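Local coordinates for protein 401aa long hypothetical glucose-1-phosphate thymidylyltransferase (Sulfolobus tokodaii, PDB 2GGO) that probably transfers both acetyl and nucleotidyl groups to sugar phosphates, as a bifunctional enzyme of UDP-N-acetylglucosamine and UDP-N-acetylgalactosamine synthesis, at residues 19-22 / 26-29; 213-218 / 299-304. One frame throughout, in Å; residues are numbered along the deposited sequence.

In the fold
Both contacts are buried, with centres 8 Å apart, at the junction between the nucleotidyltransferase domain and the left-handed beta-helix built of hexapeptide repeats. Contact 1 lies wholly within the N-terminal domain, where the loop holding 19-22 passes close to strand 27-28. Contact 2 crosses the domain border, setting helix 212-225 against strand 298-300 and the turn after it. Their chemistry differs accordingly: contact 1 is built round an arginine whose charge is answered by the beta-helix, while contact 2 is purely apolar. The two also touch directly, with Pro27 CD 3.5 Å from Met301 CE, so strand 27-28 and helix 212-225 meet the same methionine.

Contact 1: residues 19-22 / 26-29; sequences HTRP and VPIL
The long loop that follows strand 2-6 in this GT-A-type nucleotidyltransferase domain begins with the residues Ala8 to Arg13, which probably bind the nucleotide, and ends at strand 27-28; here Arg21, near its far end, folds over Val26 and Pro27. Arg21 does most of the touching. Its CG sits in the crowded position between backbone N and carbonyl carbon (chi1 87°), and the chain bends at chi3 (73°), with the guanidinium beyond the bend lying beside Pro27. The aliphatic part comes first: Arg21 CD rests 3.8 Å from Val26 N. Further out, Arg21 NH1 reaches to 3.9 Å from Pro27 CD, which covers one face of the guanidinium, and the two side chains cross at about a right angle. Pro22 contributes only through its backbone, Pro22 O standing 4.0 Å from Val26 N. Its ring points the other way and packs on Tyr60 and Phe61 of helix 58-64, while the side chain of Val26 points away from the loop and meets Ile215.

No hydrogen bond joins the two segments, and the polar end of Arg21 is held by others. NH1 donates to Phe25 O, just ahead of the strand, and NH2 forms salt bridges with both Glu302 and Glu319 of the beta-helix. A buried cation with two carboxylate partners most likely stays charged. The proline against its face adds no polar partner of its own, so Arg21 combines apolar cover over one face, a bond to a backbone carbonyl of its own domain and countercharge from the other.

Contact 2: residues 213-218 / 299-304; sequences WNIIDV and VIMEGS
Ile215 and Ile216, on one side of helix 212-225, lie against Val299 and Met301, where a strand of the left-handed beta-helix runs out into a turn. The backbones come nearest at Ile216 and Val299, whose CA atoms are 6.5 Å apart. Val299 points at the helix and uses both its methyls. Val299 CG2 lies 4.0 Å from Ile215 O. It is also 4.2 Å from Ile216 CA, and so rests on the helix backbone itself; Val299 CG1 faces the methyl branch of Ile215, 4.4 Å from Ile215 CG2. That same branch, placed anti to the backbone N by a chi1 of -50°, receives a second neighbour: Met301 CE at 4.1 Å from Ile215 CG2. Met301 starts off alongside the helix and gets there by length, its chain fully stretched beyond CG (chi3 -174°), and it crosses Ile215 at about a right angle. Ile216 joins at the margin, Ile216 CG1 being 4.4 Å from Val299 CG2.

Beyond Met301 the contact opens out. The chain makes a type II turn from Met301 to Ser304, closed by a 3.2 Å bond from Ser304 N to Met301 O, and carries the partly exposed Glu302 and Gly303 away from the helix, though the Glu302 carboxylate forms a salt bridge with Arg21. Asp217, also partly exposed, lies on another side of the helix and touches Met207.

Strand 298-300 is held between its beta-helix neighbours, Ile300 pairing with Ile282 and Val284, Val299 with Ser315 and Ile317. Val316 of strand 316-317 touches both Ile216 and Met301, continuing the apolar surface. On the helix side, Ile215 O accepts a bond from Asn219, which also binds the backbone of Pro27 and Leu29 and thereby ties strand 27-28 to this helix.

Contact 1: residues 19-22 / 26-29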
# COMPACT_ATOMS: atom_id res chain seq x y z
N HIS A 19 2.00 11.87 3.05
CA HIS A 19 2.43 13.21 3.20
C HIS A 19 3.80 13.43 2.61
O HIS A 19 4.15 14.56 2.26
CB HIS A 19 2.48 13.57 4.68
CG HIS A 19 1.15 13.79 5.28
ND1 HIS A 19 0.97 13.88 6.65
CD2 HIS A 19 -0.08 13.98 4.73
CE1 HIS A 19 -0.30 14.15 6.91
NE2 HIS A 19 -0.96 14.18 5.77
N THR A 20 4.62 12.38 2.55
CA THR A 20 5.97 12.55 2.09
C THR A 20 6.37 11.68 0.88
O THR A 20 7.47 11.83 0.34
CB THR A 20 6.95 12.26 3.19
OG1 THR A 20 6.74 10.92 3.59
CG2 THR A 20 6.73 13.23 4.41
N ARG A 21 5.52 10.76 0.45
CA ARG A 21 5.84 9.87 -0.68
C ARG A 21 4.52 9.54 -1.40
O ARG A 21 3.47 9.59 -0.77
CB ARG A 21 6.59 8.61 -0.21
CG ARG A 21 5.70 7.46 0.22
CD ARG A 21 6.53 6.20 0.46
NE ARG A 21 7.31 6.32 1.70
CZ ARG A 21 8.42 5.65 1.98
NH1 ARG A 21 8.91 4.75 1.14
NH2 ARG A 21 9.04 5.87 3.13
N PRO A 22 4.54 9.33 -2.74
CA PRO A 22 3.31 8.92 -3.46
C PRO A 22 2.96 7.52 -3.08
O PRO A 22 3.86 6.76 -2.75
CB PRO A 22 3.69 9.01 -4.96
CG PRO A 22 5.01 9.72 -5.01
CD PRO A 22 5.67 9.53 -3.66
N VAL A 26 5.00 3.21 -1.30
CA VAL A 26 4.77 2.49 -0.04
C VAL A 26 5.61 1.22 -0.09
O VAL A 26 5.51 0.48 -1.09
CB VAL A 26 3.27 2.14 0.11
CG1 VAL A 26 3.04 1.03 1.14
CG2 VAL A 26 2.49 3.33 0.54
N PRO A 27 6.45 0.95 0.97
CA PRO A 27 7.25 -0.26 0.93
C PRO A 27 6.49 -1.52 1.35
O PRO A 27 5.57 -1.52 2.20
CB PRO A 27 8.43 0.04 1.86
CG PRO A 27 7.94 1.00 2.81
CD PRO A 27 6.71 1.68 2.24
N ILE A 28 6.84 -2.60 0.67
CA ILE A 28 6.40 -3.92 1.03
C ILE A 28 7.74 -4.58 1.25
O ILE A 28 8.55 -4.68 0.30
CB ILE A 28 5.64 -4.58 -0.12
CG1 ILE A 28 4.43 -3.72 -0.48
CG2 ILE A 28 5.22 -5.99 0.28
CD1 ILE A 28 4.04 -3.88 -1.88
N LEU A 29 8.01 -4.97 2.49
CA LEU A 29 9.34 -5.36 2.91
C LEU A 29 10.29 -4.29 2.40
O LEU A 29 10.01 -3.09 2.55
CB LEU A 29 9.70 -6.75 2.38
CG LEU A 29 8.75 -7.87 2.80
CD1 LEU A 29 9.18 -9.23 2.24
CD2 LEU A 29 8.57 -7.96 4.32

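Contact 2: residues 213-218 / 299-304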
# COMPACT_ATOMS: atom_id res chain seq x y z
N TRP A 213 -4.10 0.64 7.30
CA TRP A 213 -3.85 -0.68 7.81
C TRP A 213 -3.53 -1.72 6.77
O TRP A 213 -2.90 -2.71 7.12
CB TRP A 213 -4.92 -1.16 8.75
CG TRP A 213 -6.25 -1.13 8.21
CD1 TRP A 213 -6.86 -2.15 7.58
CD2 TRP A 213 -7.18 -0.02 8.20
NE1 TRP A 213 -8.11 -1.75 7.14
CE2 TRP A 213 -8.34 -0.46 7.55
CE3 TRP A 213 -7.14 1.30 8.69
CZ2 TRP A 213 -9.45 0.35 7.36
CZ3 TRP A 213 -8.26 2.11 8.51
CH2 TRP A 213 -9.40 1.63 7.86
N ASN A 214 -3.94 -1.52 5.50
CA ASN A 214 -3.57 -2.45 4.42
C ASN A 214 -2.10 -2.50 4.16
O ASN A 214 -1.62 -3.48 3.66
CB ASN A 214 -4.29 -2.21 3.10
CG ASN A 214 -5.82 -2.22 3.23
OD1 ASN A 214 -6.42 -3.10 3.87
ND2 ASN A 214 -6.46 -1.28 2.57
N ILE A 215 -1.35 -1.47 4.53
CA ILE A 215 0.12 -1.59 4.52
C ILE A 215 0.62 -2.73 5.43
O ILE A 215 1.60 -3.43 5.11
CB ILE A 215 0.78 -0.23 4.90
CG1 ILE A 215 0.19 0.91 4.07
CG2 ILE A 215 2.31 -0.33 4.82
CD1 ILE A 215 0.97 2.26 4.16
N ILE A 216 -0.06 -2.91 6.56
CA ILE A 216 0.21 -4.08 7.42
C ILE A 216 -0.23 -5.38 6.71
O ILE A 216 0.54 -6.28 6.56
CB ILE A 216 -0.40 -3.96 8.85
CG1 ILE A 216 0.06 -2.63 9.52
CG2 ILE A 216 0.19 -5.06 9.68
CD1 ILE A 216 -0.82 -2.09 10.74
N ASP A 217 -1.47 -5.45 6.30
CA ASP A 217 -1.94 -6.54 5.45
C ASP A 217 -0.88 -6.99 4.41
O ASP A 217 -0.34 -8.11 4.53
CB ASP A 217 -3.24 -6.08 4.76
CG ASP A 217 -4.34 -5.79 5.73
OD1 ASP A 217 -4.17 -6.18 6.90
OD2 ASP A 217 -5.37 -5.17 5.37
N VAL A 218 -0.53 -6.16 3.43
CA VAL A 218 0.40 -6.72 2.39
C VAL A 218 1.79 -7.08 2.86
O VAL A 218 2.49 -7.99 2.33
CB VAL A 218 0.48 -5.85 1.08
CG1 VAL A 218 -0.88 -5.69 0.50
CG2 VAL A 218 1.00 -4.48 1.43
N VAL A 299 5.09 -2.05 10.66
CA VAL A 299 5.93 -1.74 9.56
C VAL A 299 6.58 -0.44 9.95
O VAL A 299 5.89 0.56 10.23
CB VAL A 299 5.09 -1.55 8.27
CG1 VAL A 299 6.00 -1.34 7.07
CG2 VAL A 299 4.18 -2.83 8.08
N ILE A 300 7.88 -0.46 10.01
CA ILE A 300 8.63 0.74 10.42
C ILE A 300 9.59 1.00 9.25
O ILE A 300 10.44 0.19 8.94
CB ILE A 300 9.37 0.48 11.77
CG1 ILE A 300 8.36 0.19 12.92
CG2 ILE A 300 10.20 1.65 12.19
CD1 ILE A 300 9.05 -0.37 14.22
N MET A 301 9.38 2.12 8.58
CA MET A 301 10.06 2.46 7.35
C MET A 301 11.46 3.01 7.56
O MET A 301 12.01 3.05 8.68
CB MET A 301 9.16 3.37 6.50
CG MET A 301 7.81 2.71 6.12
SD MET A 301 6.60 3.74 5.28
CE MET A 301 5.24 2.57 5.26
N GLU A 302 12.05 3.44 6.45
CA GLU A 302 13.50 3.64 6.29
C GLU A 302 14.12 4.57 7.33
O GLU A 302 13.70 5.72 7.43
CB GLU A 302 13.77 4.28 4.91
CG GLU A 302 13.30 3.47 3.71
CD GLU A 302 11.87 3.77 3.24
OE1 GLU A 302 11.09 4.37 3.99
OE2 GLU A 302 11.51 3.39 2.09
N GLY A 303 15.19 4.12 7.99
CA GLY A 303 15.94 4.97 8.90
C GLY A 303 15.18 5.46 10.14
O GLY A 303 15.66 6.33 10.84
N SER A 304 14.01 4.90 10.41
CA SER A 304 13.25 5.27 11.63
C SER A 304 13.82 4.65 12.86
O SER A 304 14.35 3.58 12.81
CB SER A 304 11.81 4.91 11.49
OG SER A 304 11.22 5.86 10.61